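Local coordinates for protein beta-agarase B (Zobellia galactanivorans, PDB 4ATF) that hydrolyses the beta-1,4 linkages of agarose at random positions along the chain, with retention of anomeric configuration, giving mainly tetramers, at residues Gly225-Thr237 against Gly241-Lys253. The protein carries 1 engineered substitution. Residues are numbered along the deposited sequence; the frame is centred on the assembly and turned at random.
Sequences GKDIIDPKHFTNT and GNTEIDTRTGLNK
Arg248 lays its guanidinium flat on the imidazole of His233, centres 3.7 Å apart and planes 12° from parallel, while Thr243 CA packs against the other ring face. A bend in the arginine chain (chi3 -78°) turns the flat group over the ring; Lys226 CB and CD lie against its opposite face, CB offset toward the rim. The bonds leave in the guanidinium plane but meet their acceptors from above: Arg248 NH1 reaches Asp230 O at 2.9 Å, and NE and NH2 grip both Asp246 carboxylate oxygens side-on. With an alanine here, Asp246 would probably be left without its charged mate, Asp230 O without one donor, and the imidazole freer to turn.

His233 ND1 donates to Ile245 O at 2.9 Å; Asn236 ND2 approaches that oxygen from the opposite face of its carbonyl plane at 3.0 Å. An amide suits this position because its other end, OD1, accepts from Thr247 N. Thr235 OG1 donates to Asp230 OD2 and accepts from Gly250 N, a double role suited to a hydroxyl.

This loop of the GH16 beta-sandwich lies near, not in, the glycan site. Asp246 steadies the guanidinium within its own segment; the stack and hydrogen bonds, largely to backbone groups, make the crossing.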
ATOM      1  N   GLY A 225      12.587  -9.321  14.013  1.00 13.95           N
ATOM      2  CA  GLY A 225      13.663 -10.348  14.008  1.00 15.63           C
ATOM      3  C   GLY A 225      14.006 -10.917  12.624  1.00 15.60           C
ATOM      4  O   GLY A 225      13.178 -10.898  11.697  1.00 13.69           O
ATOM      5  N   LYS A 226      15.222 -11.462  12.509  1.00 15.39           N
ATOM      6  CA  LYS A 226      15.759 -11.889  11.200  1.00 15.70           C
ATOM      7  C   LYS A 226      14.981 -13.050  10.584  1.00 16.53           C
ATOM      8  O   LYS A 226      14.782 -13.050   9.363  1.00 17.77           O
ATOM      9  CB  LYS A 226      17.244 -12.263  11.322  1.00 16.58           C
ATOM     10  CG  LYS A 226      18.157 -11.134  11.899  0.80 17.24           C
ATOM     11  CD  LYS A 226      19.520 -11.698  12.332  0.80 17.30           C
ATOM     12  CE  LYS A 226      20.371 -10.655  13.156  0.70 14.44           C
ATOM     13  NZ  LYS A 226      21.782 -11.079  13.385  0.80 14.12           N
ATOM     14  N   ASP A 227      14.498 -13.982  11.417  1.00 16.15           N
ATOM     15  CA  ASP A 227      13.836 -15.216  10.966  1.00 18.72           C
ATOM     16  C   ASP A 227      12.481 -14.920  10.258  1.00 18.18           C
ATOM     17  O   ASP A 227      12.056 -15.703   9.403  1.00 16.97           O
ATOM     18  CB  ASP A 227      13.563 -16.185  12.137  0.80 19.75           C
ATOM     19  CG  ASP A 227      14.846 -16.800  12.745  0.80 23.82           C
ATOM     20  OD1 ASP A 227      15.972 -16.645  12.200  0.80 26.98           O
ATOM     21  OD2 ASP A 227      14.735 -17.490  13.795  0.80 26.93           O
ATOM     22  N   ILE A 228      11.795 -13.822  10.612  1.00 16.52           N
ATOM     23  CA  ILE A 228      10.544 -13.458   9.895  1.00 14.98           C
ATOM     24  C   ILE A 228      10.796 -12.323   8.842  1.00 15.19           C
ATOM     25  O   ILE A 228      10.119 -12.277   7.794  1.00 15.75           O
ATOM     26  CB  ILE A 228       9.386 -13.104  10.856  1.00 14.30           C
ATOM     27  CG1 ILE A 228       8.072 -12.851  10.096  1.00 14.65           C
ATOM     28  CG2 ILE A 228       9.722 -11.839  11.644  1.00 15.58           C
ATOM     29  CD1 ILE A 228       6.837 -12.919  11.013  0.70 14.94           C
ATOM     30  N   ILE A 229      11.769 -11.442   9.079  1.00 12.95           N
ATOM     31  CA  ILE A 229      11.939 -10.282   8.138  1.00 12.56           C
ATOM     32  C   ILE A 229      12.698 -10.738   6.854  1.00 13.09           C
ATOM     33  O   ILE A 229      12.302 -10.405   5.707  1.00 13.43           O
ATOM     34  CB  ILE A 229      12.726  -9.123   8.819  1.00 11.81           C
ATOM     35  CG1 ILE A 229      11.895  -8.509   9.981  1.00 15.47           C
ATOM     36  CG2 ILE A 229      13.146  -8.014   7.791  1.00 11.95           C
ATOM     37  CD1 ILE A 229      10.906  -7.443   9.604  1.00 17.96           C
ATOM     38  N   ASP A 230      13.744 -11.547   7.042  1.00 12.03           N
ATOM     39  CA  ASP A 230      14.539 -12.073   5.892  1.00 13.23           C
ATOM     40  C   ASP A 230      15.190 -13.478   6.126  1.00 13.11           C
ATOM     41  O   ASP A 230      16.409 -13.593   6.101  1.00 12.83           O
ATOM     42  CB  ASP A 230      15.631 -11.081   5.548  1.00 12.36           C
ATOM     43  CG  ASP A 230      16.382 -11.454   4.229  1.00 13.52           C
ATOM     44  OD1 ASP A 230      15.797 -12.167   3.348  1.00 14.42           O
ATOM     45  OD2 ASP A 230      17.561 -11.040   4.087  1.00 12.41           O
ATOM     46  N   PRO A 231      14.390 -14.539   6.373  1.00 14.74           N
ATOM     47  CA  PRO A 231      14.988 -15.872   6.653  1.00 15.07           C
ATOM     48  C   PRO A 231      15.784 -16.467   5.440  1.00 16.76           C
ATOM     49  O   PRO A 231      16.667 -17.304   5.648  1.00 16.34           O
ATOM     50  CB  PRO A 231      13.751 -16.733   6.972  1.00 16.47           C
ATOM     51  CG  PRO A 231      12.596 -16.047   6.142  1.00 15.78           C
ATOM     52  CD  PRO A 231      12.907 -14.580   6.333  1.00 14.03           C
ATOM     53  N   LYS A 232      15.495 -16.020   4.209  1.00 16.60           N
ATOM     54  CA  LYS A 232      16.182 -16.579   3.034  1.00 17.15           C
ATOM     55  C   LYS A 232      17.437 -15.776   2.654  1.00 16.68           C
ATOM     56  O   LYS A 232      18.022 -16.027   1.601  1.00 16.69           O
ATOM     57  CB  LYS A 232      15.219 -16.617   1.828  1.00 17.58           C
ATOM     58  CG  LYS A 232      14.017 -17.460   2.030  1.00 18.53           C
ATOM     59  CD  LYS A 232      13.167 -17.571   0.696  1.00 21.70           C
ATOM     60  CE  LYS A 232      11.986 -18.410   0.832  1.00 24.91           C
ATOM     61  NZ  LYS A 232      11.304 -18.704  -0.501  0.70 24.69           N
ATOM     62  N   HIS A 233      17.791 -14.773   3.462  1.00 15.20           N
ATOM     63  CA  HIS A 233      18.996 -13.929   3.252  1.00 14.72           C
ATOM     64  C   HIS A 233      18.924 -13.240   1.853  1.00 14.45           C
ATOM     65  O   HIS A 233      19.955 -13.069   1.168  1.00 13.40           O
ATOM     66  CB  HIS A 233      20.333 -14.702   3.395  1.00 14.85           C
ATOM     67  CG  HIS A 233      20.593 -15.288   4.760  1.00 17.24           C
ATOM     68  ND1 HIS A 233      21.845 -15.276   5.334  1.00 18.24           N
ATOM     69  CD2 HIS A 233      19.776 -15.912   5.651  1.00 17.97           C
ATOM     70  CE1 HIS A 233      21.803 -15.895   6.503  1.00 18.55           C
ATOM     71  NE2 HIS A 233      20.554 -16.282   6.724  1.00 19.00           N
ATOM     72  N   PHE A 234      17.732 -12.803   1.444  1.00 12.90           N
ATOM     73  CA  PHE A 234      17.652 -12.050   0.145  1.00 14.05           C
ATOM     74  C   PHE A 234      18.311 -10.685   0.307  1.00 14.64           C
ATOM     75  O   PHE A 234      18.652 -10.033  -0.683  1.00 14.19           O
ATOM     76  CB  PHE A 234      16.217 -11.794  -0.294  1.00 12.72           C
ATOM     77  CG  PHE A 234      15.554 -12.976  -0.915  1.00 16.57           C
ATOM     78  CD1 PHE A 234      16.211 -14.261  -0.982  1.00 15.21           C
ATOM     79  CD2 PHE A 234      14.281 -12.834  -1.475  1.00 15.21           C
ATOM     80  CE1 PHE A 234      15.544 -15.380  -1.596  1.00 16.75           C
ATOM     81  CE2 PHE A 234      13.621 -13.978  -2.122  1.00 15.84           C
ATOM     82  CZ  PHE A 234      14.231 -15.204  -2.151  1.00 16.37           C
ATOM     83  N   THR A 235      18.473 -10.248   1.558  1.00 13.17           N
ATOM     84  CA  THR A 235      19.140  -8.968   1.784  1.00 14.34           C
ATOM     85  C   THR A 235      20.647  -9.035   2.028  1.00 15.19           C
ATOM     86  O   THR A 235      21.237  -8.020   2.432  1.00 15.63           O
ATOM     87  CB  THR A 235      18.432  -8.115   2.900  1.00 14.32           C
ATOM     88  OG1 THR A 235      18.668  -8.664   4.212  1.00 13.09           O
ATOM     89  CG2 THR A 235      16.890  -7.936   2.595  1.00 11.42           C
ATOM     90  N   ASN A 236      21.280 -10.199   1.812  1.00 15.99           N
ATOM     91  CA  ASN A 236      22.751 -10.281   1.950  1.00 16.44           C
ATOM     92  C   ASN A 236      23.364  -9.192   1.001  1.00 18.94           C
ATOM     93  O   ASN A 236      22.899  -9.062  -0.186  1.00 18.16           O
ATOM     94  CB  ASN A 236      23.306 -11.634   1.441  1.00 15.25           C
ATOM     95  CG  ASN A 236      23.371 -12.707   2.517  1.00 16.03           C
ATOM     96  OD1 ASN A 236      23.218 -12.426   3.698  1.00 14.28           O
ATOM     97  ND2 ASN A 236      23.692 -13.933   2.112  1.00 15.26           N
ATOM     98  N   THR A 237      24.393  -8.476   1.448  1.00 19.22           N
ATOM     99  CA  THR A 237      25.106  -7.582   0.534  1.00 22.83           C
ATOM    100  C   THR A 237      26.000  -8.420  -0.451  1.00 25.17           C
ATOM    101  O   THR A 237      26.229  -8.010  -1.575  1.00 26.05           O
ATOM    102  CB  THR A 237      25.967  -6.533   1.292  1.00 22.20           C
ATOM    103  OG1 THR A 237      26.897  -7.215   2.104  1.00 23.87           O
ATOM    104  CG2 THR A 237      25.159  -5.655   2.260  1.00 22.86           C
ATOM    105  N   GLY A 241      20.438 -14.693  -1.082  1.00 24.65           N
ATOM    106  CA  GLY A 241      19.830 -16.043  -1.140  1.00 23.84           C
ATOM    107  C   GLY A 241      20.724 -17.182  -0.635  1.00 23.57           C
ATOM    108  O   GLY A 241      20.290 -18.324  -0.556  1.00 22.41           O
ATOM    109  N   ASN A 242      21.966 -16.863  -0.269  1.00 22.61           N
ATOM    110  CA  ASN A 242      22.865 -17.857   0.290  1.00 23.30           C
ATOM    111  C   ASN A 242      22.781 -17.855   1.825  1.00 23.20           C
ATOM    112  O   ASN A 242      23.370 -16.950   2.457  1.00 21.32           O
ATOM    113  CB  ASN A 242      24.321 -17.614  -0.155  1.00 23.68           C
ATOM    114  CG  ASN A 242      25.234 -18.768   0.220  1.00 25.54           C
ATOM    115  OD1 ASN A 242      24.845 -19.652   0.989  1.00 23.30           O
ATOM    116  ND2 ASN A 242      26.459 -18.772  -0.323  1.00 23.92           N
ATOM    117  N   THR A 243      22.074 -18.828   2.404  1.00 22.39           N
ATOM    118  CA  THR A 243      21.875 -18.853   3.866  1.00 24.40           C
ATOM    119  C   THR A 243      23.138 -19.259   4.711  1.00 25.96           C
ATOM    120  O   THR A 243      23.129 -19.098   5.951  1.00 24.81           O
ATOM    121  CB  THR A 243      20.641 -19.664   4.274  1.00 24.51           C
ATOM    122  OG1 THR A 243      20.883 -21.040   4.042  1.00 24.39           O
ATOM    123  CG2 THR A 243      19.374 -19.191   3.474  1.00 24.20           C
ATOM    124  N   GLU A 244      24.199 -19.721   4.043  0.80 25.86           N
ATOM    125  CA  GLU A 244      25.446 -20.083   4.715  0.80 27.46           C
ATOM    126  C   GLU A 244      26.287 -18.856   5.069  0.80 26.15           C
ATOM    127  O   GLU A 244      27.226 -18.965   5.799  0.80 24.65           O
ATOM    128  CB  GLU A 244      26.309 -21.053   3.866  0.80 29.48           C
ATOM    129  CG  GLU A 244      25.771 -22.473   3.855  0.50 34.85           C
ATOM    130  CD  GLU A 244      26.858 -23.512   4.018  0.50 41.12           C
ATOM    131  OE1 GLU A 244      28.026 -23.293   3.601  0.50 42.72           O
ATOM    132  OE2 GLU A 244      26.536 -24.579   4.576  0.50 43.58           O
ATOM    133  N   ILE A 245      25.973 -17.695   4.516  1.00 25.21           N
ATOM    134  CA  ILE A 245      26.739 -16.502   4.850  1.00 25.60           C
ATOM    135  C   ILE A 245      25.770 -15.389   5.215  1.00 24.33           C
ATOM    136  O   ILE A 245      24.692 -15.299   4.615  1.00 21.82           O
ATOM    137  CB  ILE A 245      27.785 -16.112   3.731  0.80 27.91           C
ATOM    138  CG1 ILE A 245      27.155 -16.130   2.318  0.80 29.55           C
ATOM    139  CG2 ILE A 245      29.097 -17.030   3.806  0.80 28.32           C
ATOM    140  CD1 ILE A 245      28.207 -16.120   1.207  0.80 32.79           C
ATOM    141  N   ASP A 246      26.122 -14.592   6.245  1.00 22.12           N
ATOM    142  CA  ASP A 246      25.184 -13.596   6.741  1.00 20.48           C
ATOM    143  C   ASP A 246      25.768 -12.194   6.638  1.00 19.57           C
ATOM    144  O   ASP A 246      26.566 -11.767   7.493  1.00 18.09           O
ATOM    145  CB  ASP A 246      24.757 -13.904   8.191  1.00 21.39           C
ATOM    146  CG  ASP A 246      23.525 -13.098   8.646  1.00 19.71           C
ATOM    147  OD1 ASP A 246      23.034 -12.198   7.910  1.00 15.01           O
ATOM    148  OD2 ASP A 246      23.015 -13.379   9.765  1.00 20.96           O
ATOM    149  N   THR A 247      25.350 -11.473   5.609  1.00 17.48           N
ATOM    150  CA  THR A 247      25.646 -10.030   5.488  1.00 17.02           C
ATOM    151  C   THR A 247      24.288  -9.348   5.260  1.00 16.33           C
ATOM    152  O   THR A 247      24.214  -8.329   4.526  1.00 15.43           O
ATOM    153  CB  THR A 247      26.616  -9.767   4.277  1.00 17.16           C
ATOM    154  OG1 THR A 247      26.109 -10.502   3.150  1.00 19.37           O
ATOM    155  CG2 THR A 247      28.103 -10.192   4.615  1.00 16.17           C
ATOM    156  N   ARG A 248      23.210  -9.903   5.864  1.00 14.86           N
ATOM    157  CA  ARG A 248      21.864  -9.346   5.651  1.00 13.89           C
ATOM    158  C   ARG A 248      21.746  -7.898   6.093  1.00 14.10           C
ATOM    159  O   ARG A 248      22.235  -7.531   7.199  1.00 13.80           O
ATOM    160  CB  ARG A 248      20.813 -10.153   6.424  1.00 13.42           C
ATOM    161  CG  ARG A 248      20.524 -11.520   5.779  1.00 14.39           C
ATOM    162  CD  ARG A 248      19.475 -12.270   6.571  1.00 15.33           C
ATOM    163  NE  ARG A 248      20.091 -12.845   7.754  1.00 15.54           N
ATOM    164  CZ  ARG A 248      19.490 -13.711   8.570  1.00 16.35           C
ATOM    165  NH1 ARG A 248      18.231 -14.113   8.330  1.00 15.06           N
ATOM    166  NH2 ARG A 248      20.162 -14.179   9.635  1.00 14.17           N
ATOM    167  N   THR A 249      21.115  -7.059   5.278  1.00 12.99           N
ATOM    168  CA  THR A 249      20.914  -5.653   5.667  1.00 14.16           C
ATOM    169  C   THR A 249      19.575  -5.428   6.450  1.00 13.71           C
ATOM    170  O   THR A 249      19.381  -4.435   7.183  1.00 13.90           O
ATOM    171  CB  THR A 249      20.883  -4.716   4.416  1.00 13.63           C
ATOM    172  OG1 THR A 249      19.725  -5.049   3.616  1.00 13.45           O
ATOM    173  CG2 THR A 249      22.172  -4.873   3.591  1.00 14.09           C
ATOM    174  N   GLY A 250      18.622  -6.311   6.236  1.00 13.60           N
ATOM    175  CA  GLY A 250      17.243  -6.065   6.728  1.00 12.22           C
ATOM    176  C   GLY A 250      16.573  -4.994   5.862  1.00 12.22           C
ATOM    177  O   GLY A 250      17.080  -4.665   4.751  1.00 11.13           O
ATOM    178  N   LEU A 251      15.500  -4.420   6.392  1.00 10.25           N
ATOM    179  CA  LEU A 251      14.780  -3.309   5.688  1.00 10.90           C
ATOM    180  C   LEU A 251      15.480  -1.967   5.993  1.00 10.75           C
ATOM    181  O   LEU A 251      15.047  -1.188   6.835  1.00 12.40           O
ATOM    182  CB  LEU A 251      13.292  -3.314   6.094  1.00 10.74           C
ATOM    183  CG  LEU A 251      12.492  -4.596   5.663  1.00  9.69           C
ATOM    184  CD1 LEU A 251      11.128  -4.644   6.364  1.00 10.13           C
ATOM    185  CD2 LEU A 251      12.300  -4.595   4.157  1.00  8.97           C
ATOM    186  N   ASN A 252      16.593  -1.706   5.333  1.00 10.85           N
ATOM    187  CA  ASN A 252      17.459  -0.573   5.705  1.00 11.01           C
ATOM    188  C   ASN A 252      17.376   0.553   4.676  1.00 11.64           C
ATOM    189  O   ASN A 252      17.832   1.677   4.951  1.00 11.25           O
ATOM    190  CB  ASN A 252      18.939  -1.021   5.804  1.00 10.80           C
ATOM    191  CG  ASN A 252      19.548  -1.369   4.389  1.00 12.19           C
ATOM    192  OD1 ASN A 252      19.010  -2.259   3.671  1.00 11.96           O
ATOM    193  ND2 ASN A 252      20.567  -0.607   3.960  1.00 11.06           N
ATOM    194  N   LYS A 253      16.847   0.274   3.481  1.00 11.27           N
ATOM    195  CA  LYS A 253      16.977   1.294   2.409  1.00 12.10           C
ATOM    196  C   LYS A 253      15.874   2.348   2.524  1.00 12.19           C
ATOM    197  O   LYS A 253      14.710   1.993   2.802  1.00 12.85           O
ATOM    198  CB  LYS A 253      16.900   0.610   1.022  1.00 12.06           C
ATOM    199  CG  LYS A 253      18.128  -0.353   0.750  1.00 12.39           C
ATOM    200  CD  LYS A 253      17.970  -1.141  -0.539  1.00 13.53           C
ATOM    201  CE  LYS A 253      19.243  -1.999  -0.706  1.00 15.26           C
ATOM    202  NZ  LYS A 253      19.076  -3.164  -1.744  1.00 14.74           N
TER
HETATM  203  O   HOH W   1      22.350 -10.953  10.862  1.00 21.43           O
HETATM  204  O   HOH W   2      17.224 -16.173   9.958  1.00 25.70           O
HETATM  205  O   HOH W   3      17.540 -18.826   0.679  1.00 30.89           O